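Local coordinates for protein homoprotocatechuate 2,3-dioxygenase (Brevibacterium fuscum, PDB 4Z6M) that uses a non-haem iron(II) centre and molecular oxygen to open the aromatic ring of homoprotocatechuate, as an extradiol dioxygenase, at residues F156-P161 with Q200-T205; D162-R167 with G186-A191; F59-L64 with E131-E136. The protein carries 1 engineered substitution. All blocks are in the same frame, centred on the assembly; numbering follows the deposited sequence.

Interactions 1 and 2 belong to one glyoxalase-type unit, the one that holds the iron through His155, His214 and Glu267. Their centres are 10 Å apart and they touch directly: a probable hydrogen bond of 2.8 Å joins Leu204 N to Ala191 O, since strands 202-206 and 188-194 are sheet neighbours. Interaction 1 comes nearest the metal, with the Asn157 side chain about 4 Å from it, whereas in interaction 2 the side chain of Ala190 is about 10 Å away. Interaction 3 lies in loops at the border with a second subunit, its centre about 24 Å from that of interaction 1 and 33 Å from that of interaction 2.

Interaction 1 of 3, residues F156-P161 with Q200-T205; sequences FNQVTP and QDTALT. Engineered in segment 200-205: Gln200 (natural residue His).
Gln158 pairs with Leu204 and Val159 with Thr205 where strand 152-160, the first of a glyoxalase-type beta-alpha-beta-beta-beta unit, runs parallel to strand 202-206, its last. Backbone bonds alternate between the two: Gln158 N gives to Ala203 O, Thr205 N to Gln158 O and Thr160 N to Thr205 O. At the lower-numbered end Phe156 N reaches Asp201 O, beside a classic beta bulge in which Asp201 and Thr202 both face Met193.

The Gln158 side chain shows how a long amide can work along a strand. CB lies 3.6 Å from Ala203 O, with Leu204 CD2 a little farther. With chi1 at -57°, CG turns away from the carbonyl carbon, and an extended chain follows. CG then lies 3.8 Å from Thr202 OG1, and CD is closer to the same oxygen. At the tip, OE1 accepts from Thr202 OG1 at 2.8 Å; the two side chains cross at about a right angle, and the donor sits 16° off the amide plane. Tyr126 OH also bonds to OE1, so two groups grip this buried oxygen. Threonine suits position 202 because its OG1, anti to the backbone N (chi1 -162°), offers Gln158 OE1 a donor from the neighbouring strand. Farther along this face, the methyls Thr160 CG2 and Leu204 CD2 meet.

The other face looks toward the iron. Here Thr205 OG1 donates to Asn157 OD1 at 2.7 Å, in the carbonyl plane and on a lone pair, which fixes the rotation of the amide. Its ND2 passes 3.4 Å from Ala203 CB, a methyl small enough to admit it. ND2 also gives to a water at 2.9 Å, and that water donates to OE1 of the engineered Gln200 at 2.6 Å.

Interaction 2 of 3, residues D162-R167 with G186-A191; sequences DVPRGR and GTTYAA
The first turn of the helix in a glyoxalase-type beta-alpha-beta-beta-beta unit lies on the sheet here, with Val163 and Pro164 set against Thr188 of strand 188-194. Helix 163-167 and strand 188-191 point roughly the same way, 34° apart, and their axes approach to 8.8 Å. No direct hydrogen bond joins them; branched and ring carbons do the work.

Val163 aims its CB at the strand and spreads two methyls. CG1, placed anti to the backbone N by a chi1 of 177°, meets Thr188 CG2 at 3.6 Å and Ala191 CB at 4.1 Å. CG2 instead rests on the backbone at Tyr189, 4.0 Å from its O. A compact valine fits between the methyls of Thr188 and Ala191, and the alanine leaves the helix room to come close. Beside it, the Pro164 ring slides past Thr188 in the opposite direction, Pro164 CG 3.9 Å from Thr188 CB. A first-turn nitrogen has no carbonyl one turn back to bond, so proline's missing N-H costs nothing.

The start of the helix is held by its own residues and by water. Asp162, at the N-cap, takes a bond from Arg165 N through OD1 at 3.1 Å, met from above the carboxylate plane. Val163 N donates to a water that in turn donates to Thr188 O at 2.8 Å; Arg324 NH2 bonds the same carbonyl oxygen, so this buried acceptor has two donors.

Arg167 extends away from the helix, across to strand 176-182, where its NH1 forms a salt bridge with Asp180. The first turn of helix 163-172 thus packs on strand 188-194, which lies between strands 176-182 and 202-206.

Interaction 3 of 3, residues F59-L64 with E131-E136; sequences FIHHNL and ETTHVE
Phe59 and His134 form a T-shaped pair, the phenylalanine edge meeting the imidazole face with planes at 81° and centroids 4.9 Å apart; Pro281 of the second subunit packs on both. Phe59 holds CG between its backbone N and carbonyl carbon (chi1 74°), which turns the ring along His134 and brings CE2 over the imidazole, 3.6 Å from NE2. The same NE2 hydrogen-bonds Asp279 of the second subunit, so the flat histidine is fixed both through its face and by a bond at its ring nitrogen.

The backbones run side by side in opposite directions. Val135 N gives a bond of 2.9 Å to Phe59 O, while His61 N reaches Thr132 OG1 only weakly, that hydroxyl being bonded also to Gly111 O. Ile60 and Thr132 cross at about a right angle, with the methyls Ile60 CG2 and Thr132 CG2 3.5 Å apart; threonine thus serves both a polar and an apolar neighbour.

In His61 chi1 is -176°, which carries the ring alongside Thr133 and lets CD2 touch Val135 CG1 at 3.9 Å. Its ND1 lies 2.8 Å from ND1 of His62, in a hydrogen bond that either ring could donate, each nitrogen in the plane of the other's ring. The beta-branched Val135 places CG2 3.4 Å from Ile60 O.

Neither segment is a regular strand. This is a loop-to-loop contact at a subunit interface, joining the loop before strand 64-68 to the one between strands 125-129 and 152-160, with the T-shaped aromatic pair as its motif.

Interaction 1 of 3, residues F156-P161 with Q200-T205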
loop_
_atom_site.group_PDB
_atom_site.type_symbol
_atom_site.label_atom_id
_atom_site.label_comp_id
_atom_site.label_asym_id
_atom_site.label_seq_id
_atom_site.Cartn_x
_atom_site.Cartn_y
_atom_site.Cartn_z
ATOM N N PHE A 156 -14.814 21.142 -0.943
ATOM C CA PHE A 156 -15.019 21.920 -2.144
ATOM C C PHE A 156 -13.865 22.881 -2.330
ATOM O O PHE A 156 -13.145 23.203 -1.381
ATOM C CB PHE A 156 -16.305 22.762 -2.030
ATOM C CG PHE A 156 -17.521 21.989 -1.560
ATOM C CD1 PHE A 156 -17.953 20.837 -2.222
ATOM C CD2 PHE A 156 -18.239 22.430 -0.456
ATOM C CE1 PHE A 156 -19.090 20.178 -1.802
ATOM C CE2 PHE A 156 -19.372 21.762 -0.035
ATOM C CZ PHE A 156 -19.780 20.641 -0.703
ATOM N N ASN A 157 -13.723 23.401 -3.546
ATOM C CA ASN A 157 -12.766 24.471 -3.803
ATOM C C ASN A 157 -13.410 25.458 -4.783
ATOM O O ASN A 157 -13.905 25.044 -5.826
ATOM C CB ASN A 157 -11.453 23.898 -4.345
ATOM C CG ASN A 157 -10.365 24.945 -4.480
ATOM O OD1 ASN A 157 -10.528 25.944 -5.173
ATOM N ND2 ASN A 157 -9.233 24.714 -3.801
ATOM N N GLN A 158 -13.435 26.730 -4.387
ATOM C CA GLN A 158 -14.134 27.826 -5.081
ATOM C C GLN A 158 -13.137 28.786 -5.707
ATOM O O GLN A 158 -12.163 29.172 -5.061
ATOM C CB GLN A 158 -14.943 28.587 -4.051
ATOM C CG GLN A 158 -15.940 27.739 -3.289
ATOM C CD GLN A 158 -16.593 28.468 -2.150
ATOM O OE1 GLN A 158 -16.713 27.963 -1.045
ATOM N NE2 GLN A 158 -17.019 29.684 -2.416
ATOM N N VAL A 159 -13.389 29.210 -6.937
ATOM C CA VAL A 159 -12.606 30.274 -7.546
ATOM C C VAL A 159 -13.311 31.613 -7.314
ATOM O O VAL A 159 -14.490 31.775 -7.640
ATOM C CB VAL A 159 -12.411 30.062 -9.063
ATOM C CG1 VAL A 159 -11.434 31.090 -9.606
ATOM C CG2 VAL A 159 -11.959 28.655 -9.423
ATOM N N THR A 160 -12.564 32.571 -6.771
ATOM C CA THR A 160 -13.112 33.867 -6.397
ATOM C C THR A 160 -12.014 34.925 -6.630
ATOM O O THR A 160 -10.836 34.644 -6.437
ATOM C CB THR A 160 -13.646 33.854 -4.931
ATOM O OG1 THR A 160 -14.511 34.968 -4.709
ATOM C CG2 THR A 160 -12.536 33.880 -3.907
ATOM N N PRO A 161 -12.388 36.143 -7.067
ATOM C CA PRO A 161 -11.315 37.076 -7.514
ATOM C C PRO A 161 -10.518 37.721 -6.384
ATOM O O PRO A 161 -9.359 38.072 -6.607
ATOM C CB PRO A 161 -12.070 38.123 -8.339
ATOM C CG PRO A 161 -13.485 38.007 -7.869
ATOM C CD PRO A 161 -13.718 36.567 -7.521
ATOM N N GLN A 200 -9.350 21.101 5.178
ATOM C CA GLN A 200 -10.298 21.916 4.476
ATOM C C GLN A 200 -11.688 21.269 4.412
ATOM O O GLN A 200 -11.835 20.058 4.284
ATOM C CB GLN A 200 -9.778 22.220 3.070
ATOM C CG GLN A 200 -9.367 20.952 2.343
ATOM C CD GLN A 200 -8.689 21.219 1.040
ATOM O OE1 GLN A 200 -9.104 22.102 0.282
ATOM N NE2 GLN A 200 -7.634 20.460 0.748
ATOM N N ASP A 201 -12.696 22.143 4.480
ATOM C CA ASP A 201 -14.044 21.857 3.996
ATOM C C ASP A 201 -14.394 22.656 2.762
ATOM O O ASP A 201 -15.118 22.171 1.885
ATOM C CB ASP A 201 -15.096 22.106 5.079
ATOM C CG ASP A 201 -15.119 20.993 6.103
ATOM O OD1 ASP A 201 -15.615 19.870 5.732
ATOM O OD2 ASP A 201 -14.642 21.225 7.252
ATOM N N THR A 202 -13.871 23.886 2.696
ATOM C CA THR A 202 -13.858 24.605 1.449
ATOM C C THR A 202 -12.545 25.354 1.362
ATOM O O THR A 202 -11.749 25.363 2.303
ATOM C CB THR A 202 -15.108 25.490 1.229
ATOM O OG1 THR A 202 -15.190 25.793 -0.170
ATOM C CG2 THR A 202 -15.075 26.747 2.084
ATOM N N ALA A 203 -12.285 25.881 0.187
ATOM C CA ALA A 203 -11.009 26.517 -0.091
ATOM C C ALA A 203 -11.273 27.551 -1.167
ATOM O O ALA A 203 -12.223 27.428 -1.936
ATOM C CB ALA A 203 -9.971 25.495 -0.539
ATOM N N LEU A 204 -10.408 28.554 -1.215
ATOM C CA LEU A 204 -10.528 29.647 -2.177
ATOM C C LEU A 204 -9.269 29.662 -3.037
ATOM O O LEU A 204 -8.136 29.664 -2.531
ATOM C CB LEU A 204 -10.674 30.984 -1.471
ATOM C CG LEU A 204 -11.849 31.158 -0.514
ATOM C CD1 LEU A 204 -11.797 32.542 0.115
ATOM C CD2 LEU A 204 -13.177 30.886 -1.216
ATOM N N THR A 205 -9.490 29.655 -4.336
ATOM C CA THR A 205 -8.468 29.787 -5.363
ATOM C C THR A 205 -8.699 31.117 -6.066
ATOM O O THR A 205 -9.795 31.383 -6.567
ATOM C CB THR A 205 -8.549 28.644 -6.393
ATOM O OG1 THR A 205 -8.350 27.384 -5.709
ATOM C CG2 THR A 205 -7.497 28.805 -7.460
HETATM O O HOH W 1 -8.595 22.350 -2.250
HETATM O O HOH W 2 -7.240 26.905 -2.219
#

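Interaction 2 of 3, residues D162-R167 with G186-A191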
loop_
_atom_site.group_PDB
_atom_site.type_symbol
_atom_site.label_atom_id
_atom_site.label_comp_id
_atom_site.label_asym_id
_atom_site.label_seq_id
_atom_site.Cartn_x
_atom_site.Cartn_y
_atom_site.Cartn_z
ATOM N N ASP A 162 -11.128 37.905 -5.209
ATOM C CA ASP A 162 -10.502 38.598 -4.071
ATOM C C ASP A 162 -10.413 37.617 -2.905
ATOM O O ASP A 162 -11.391 37.399 -2.183
ATOM C CB ASP A 162 -11.360 39.831 -3.705
ATOM C CG ASP A 162 -10.750 40.702 -2.601
ATOM O OD1 ASP A 162 -9.914 40.208 -1.797
ATOM O OD2 ASP A 162 -11.179 41.880 -2.504
ATOM N N VAL A 163 -9.239 37.023 -2.686
ATOM C CA VAL A 163 -9.156 35.958 -1.680
ATOM C C VAL A 163 -9.285 36.497 -0.250
ATOM O O VAL A 163 -10.041 35.941 0.525
ATOM C CB VAL A 163 -7.939 35.055 -1.921
ATOM C CG1 VAL A 163 -7.827 33.998 -0.829
ATOM C CG2 VAL A 163 -8.063 34.408 -3.305
ATOM N N PRO A 164 -8.591 37.602 0.097
ATOM C CA PRO A 164 -8.756 38.122 1.444
ATOM C C PRO A 164 -10.197 38.475 1.802
ATOM O O PRO A 164 -10.626 38.242 2.940
ATOM C CB PRO A 164 -7.838 39.348 1.459
ATOM C CG PRO A 164 -6.771 38.984 0.475
ATOM C CD PRO A 164 -7.517 38.298 -0.632
ATOM N N ARG A 165 -10.942 39.034 0.858
ATOM C CA ARG A 165 -12.332 39.390 1.112
ATOM C C ARG A 165 -13.157 38.150 1.431
ATOM O O ARG A 165 -13.943 38.136 2.391
ATOM C CB ARG A 165 -12.921 40.116 -0.094
ATOM C CG ARG A 165 -14.376 40.542 0.074
ATOM C CD ARG A 165 -14.826 41.331 -1.134
ATOM N NE ARG A 165 -16.164 41.891 -0.925
ATOM C CZ ARG A 165 -17.291 41.422 -1.459
ATOM N NH1 ARG A 165 -17.296 40.386 -2.290
ATOM N NH2 ARG A 165 -18.439 42.022 -1.162
ATOM N N GLY A 166 -12.965 37.101 0.637
ATOM C CA GLY A 166 -13.665 35.847 0.887
ATOM C C GLY A 166 -13.237 35.164 2.163
ATOM O O GLY A 166 -14.060 34.606 2.876
ATOM N N ARG A 167 -11.933 35.190 2.433
ATOM C CA ARG A 167 -11.395 34.594 3.657
ATOM C C ARG A 167 -12.015 35.187 4.919
ATOM O O ARG A 167 -12.418 34.454 5.809
ATOM C CB ARG A 167 -9.872 34.727 3.694
ATOM C CG ARG A 167 -9.232 34.331 5.013
ATOM C CD ARG A 167 -7.812 34.831 4.986
ATOM N NE ARG A 167 -7.051 34.456 6.166
ATOM C CZ ARG A 167 -5.765 34.099 6.110
ATOM N NH1 ARG A 167 -5.122 34.037 4.935
ATOM N NH2 ARG A 167 -5.139 33.765 7.206
ATOM N N GLY A 186 2.345 41.321 -0.925
ATOM C CA GLY A 186 1.087 41.470 -0.210
ATOM C C GLY A 186 -0.099 40.835 -0.909
ATOM O O GLY A 186 -1.252 41.085 -0.519
ATOM N N THR A 187 0.165 40.033 -1.937
ATOM C CA THR A 187 -0.927 39.370 -2.672
ATOM C C THR A 187 -1.210 38.008 -2.072
ATOM O O THR A 187 -0.280 37.260 -1.781
ATOM C CB THR A 187 -0.589 39.243 -4.169
ATOM O OG1 THR A 187 -0.404 40.560 -4.703
ATOM C CG2 THR A 187 -1.707 38.511 -4.941
ATOM N N THR A 188 -2.491 37.681 -1.908
ATOM C CA THR A 188 -2.926 36.329 -1.537
ATOM C C THR A 188 -3.495 35.630 -2.767
ATOM O O THR A 188 -4.319 36.208 -3.485
ATOM C CB THR A 188 -3.957 36.366 -0.390
ATOM O OG1 THR A 188 -3.374 36.986 0.750
ATOM C CG2 THR A 188 -4.416 34.968 -0.018
ATOM N N TYR A 189 -3.042 34.399 -3.002
ATOM C CA TYR A 189 -3.434 33.629 -4.157
ATOM C C TYR A 189 -4.430 32.513 -3.839
ATOM O O TYR A 189 -5.143 32.079 -4.752
ATOM C CB TYR A 189 -2.209 33.032 -4.832
ATOM C CG TYR A 189 -1.279 34.082 -5.363
ATOM C CD1 TYR A 189 -0.292 34.659 -4.562
ATOM C CD2 TYR A 189 -1.412 34.554 -6.666
ATOM C CE1 TYR A 189 0.540 35.643 -5.077
ATOM C CE2 TYR A 189 -0.578 35.522 -7.169
ATOM C CZ TYR A 189 0.398 36.075 -6.369
ATOM O OH TYR A 189 1.210 37.053 -6.884
ATOM N N ALA A 190 -4.455 32.028 -2.590
ATOM C CA ALA A 190 -5.279 30.889 -2.239
ATOM C C ALA A 190 -5.305 30.757 -0.733
ATOM O O ALA A 190 -4.350 31.147 -0.063
ATOM C CB ALA A 190 -4.739 29.628 -2.878
ATOM N N ALA A 191 -6.391 30.217 -0.207
ATOM C CA ALA A 191 -6.524 29.925 1.206
ATOM C C ALA A 191 -7.382 28.679 1.389
ATOM O O ALA A 191 -8.270 28.407 0.581
ATOM C CB ALA A 191 -7.156 31.087 1.947
HETATM O O HOH W 3 -6.642 37.701 -3.925
HETATM O O HOH W 4 -5.639 36.273 2.798
#

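Interaction 3 of 3, residues F59-L64 with E131-E136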
loop_
_atom_site.group_PDB
_atom_site.type_symbol
_atom_site.label_atom_id
_atom_site.label_comp_id
_atom_site.label_asym_id
_atom_site.label_seq_id
_atom_site.Cartn_x
_atom_site.Cartn_y
_atom_site.Cartn_z
ATOM N N PHE A 59 -23.186 7.834 5.671
ATOM C CA PHE A 59 -24.492 7.390 6.183
ATOM C C PHE A 59 -25.629 8.363 5.835
ATOM O O PHE A 59 -26.792 7.980 5.885
ATOM C CB PHE A 59 -24.484 7.127 7.703
ATOM C CG PHE A 59 -24.459 8.373 8.526
ATOM C CD1 PHE A 59 -23.262 9.026 8.788
ATOM C CD2 PHE A 59 -25.622 8.929 9.010
ATOM C CE1 PHE A 59 -23.254 10.208 9.497
ATOM C CE2 PHE A 59 -25.601 10.106 9.755
ATOM C CZ PHE A 59 -24.414 10.742 9.977
ATOM N N ILE A 60 -25.311 9.621 5.512
ATOM C CA ILE A 60 -26.362 10.540 5.039
ATOM C C ILE A 60 -26.709 10.152 3.613
ATOM O O ILE A 60 -26.033 9.333 2.982
ATOM C CB ILE A 60 -25.976 12.041 5.147
ATOM C CG1 ILE A 60 -24.915 12.466 4.120
ATOM C CG2 ILE A 60 -25.567 12.388 6.577
ATOM C CD1 ILE A 60 -24.801 13.979 3.989
ATOM N N HIS A 61 -27.807 10.703 3.095
ATOM C CA HIS A 61 -28.398 10.123 1.905
ATOM C C HIS A 61 -27.477 10.157 0.687
ATOM O O HIS A 61 -27.461 9.235 -0.112
ATOM C CB HIS A 61 -29.698 10.843 1.589
ATOM C CG HIS A 61 -30.448 10.269 0.437
ATOM N ND1 HIS A 61 -30.371 10.795 -0.830
ATOM C CD2 HIS A 61 -31.342 9.258 0.368
ATOM C CE1 HIS A 61 -31.182 10.135 -1.637
ATOM N NE2 HIS A 61 -31.772 9.186 -0.935
ATOM N N HIS A 62 -26.692 11.227 0.541
ATOM C CA HIS A 62 -25.836 11.357 -0.622
ATOM C C HIS A 62 -24.718 12.369 -0.362
ATOM O O HIS A 62 -24.811 13.206 0.532
ATOM C CB HIS A 62 -26.635 11.794 -1.833
ATOM C CG HIS A 62 -27.397 13.056 -1.603
ATOM N ND1 HIS A 62 -28.737 13.068 -1.294
ATOM C CD2 HIS A 62 -27.002 14.349 -1.609
ATOM C CE1 HIS A 62 -29.133 14.310 -1.119
ATOM N NE2 HIS A 62 -28.095 15.109 -1.295
ATOM N N ASN A 63 -23.693 12.263 -1.190
ATOM C CA ASN A 63 -22.603 13.239 -1.273
ATOM C C ASN A 63 -22.591 13.998 -2.599
ATOM O O ASN A 63 -21.849 14.991 -2.736
ATOM C CB ASN A 63 -21.251 12.577 -1.102
ATOM C CG ASN A 63 -21.071 11.908 0.244
ATOM O OD1 ASN A 63 -20.759 10.710 0.307
ATOM N ND2 ASN A 63 -21.257 12.658 1.317
ATOM N N LEU A 64 -23.348 13.519 -3.587
ATOM C CA LEU A 64 -23.309 14.109 -4.912
ATOM C C LEU A 64 -24.665 13.876 -5.559
ATOM O O LEU A 64 -25.149 12.748 -5.591
ATOM C CB LEU A 64 -22.190 13.503 -5.751
ATOM C CG LEU A 64 -21.909 14.100 -7.111
ATOM C CD1 LEU A 64 -21.441 15.549 -6.997
ATOM C CD2 LEU A 64 -20.852 13.280 -7.834
ATOM N N GLU A 131 -31.528 18.008 8.644
ATOM C CA GLU A 131 -32.282 16.777 8.397
ATOM C C GLU A 131 -31.847 16.100 7.101
ATOM O O GLU A 131 -31.785 16.718 6.052
ATOM C CB GLU A 131 -33.795 17.062 8.305
ATOM C CG GLU A 131 -34.422 17.718 9.534
ATOM C CD GLU A 131 -35.880 18.148 9.367
ATOM O OE1 GLU A 131 -36.420 18.330 8.221
ATOM O OE2 GLU A 131 -36.491 18.317 10.450
ATOM N N THR A 132 -31.567 14.796 7.196
ATOM C CA THR A 132 -31.230 13.991 6.038
ATOM C C THR A 132 -31.613 12.531 6.293
ATOM O O THR A 132 -31.535 12.045 7.429
ATOM C CB THR A 132 -29.738 14.134 5.637
ATOM O OG1 THR A 132 -29.456 13.305 4.493
ATOM C CG2 THR A 132 -28.817 13.766 6.769
ATOM N N THR A 133 -32.050 11.852 5.242
ATOM C CA THR A 133 -32.414 10.450 5.328
ATOM C C THR A 133 -31.148 9.607 5.475
ATOM O O THR A 133 -30.267 9.664 4.632
ATOM C CB THR A 133 -33.151 10.029 4.053
ATOM O OG1 THR A 133 -34.300 10.859 3.910
ATOM C CG2 THR A 133 -33.578 8.563 4.098
ATOM N N HIS A 134 -31.078 8.836 6.550
ATOM C CA HIS A 134 -29.970 7.908 6.737
ATOM C C HIS A 134 -30.137 6.717 5.832
ATOM O O HIS A 134 -31.258 6.230 5.637
ATOM C CB HIS A 134 -29.906 7.416 8.173
ATOM C CG HIS A 134 -29.552 8.467 9.157
ATOM N ND1 HIS A 134 -29.168 8.154 10.438
ATOM C CD2 HIS A 134 -29.578 9.820 9.083
ATOM C CE1 HIS A 134 -28.936 9.270 11.105
ATOM N NE2 HIS A 134 -29.197 10.295 10.311
ATOM N N VAL A 135 -29.012 6.229 5.321
ATOM C CA VAL A 135 -28.987 5.067 4.448
ATOM C C VAL A 135 -27.987 4.049 4.986
ATOM O O VAL A 135 -27.284 4.319 5.954
ATOM C CB VAL A 135 -28.642 5.475 3.010
ATOM C CG1 VAL A 135 -29.710 6.410 2.457
ATOM C CG2 VAL A 135 -27.272 6.121 2.918
ATOM N N GLU A 136 -27.909 2.882 4.358
ATOM C CA GLU A 136 -26.938 1.877 4.782
ATOM C C GLU A 136 -25.519 2.418 4.634
ATOM O O GLU A 136 -25.070 2.731 3.536
ATOM C CB GLU A 136 -27.063 0.609 3.949
ATOM C CG GLU A 136 -26.152 -0.530 4.411
ATOM C CD GLU A 136 -26.130 -1.722 3.455
ATOM O OE1 GLU A 136 -26.951 -1.774 2.491
ATOM O OE2 GLU A 136 -25.270 -2.622 3.664
#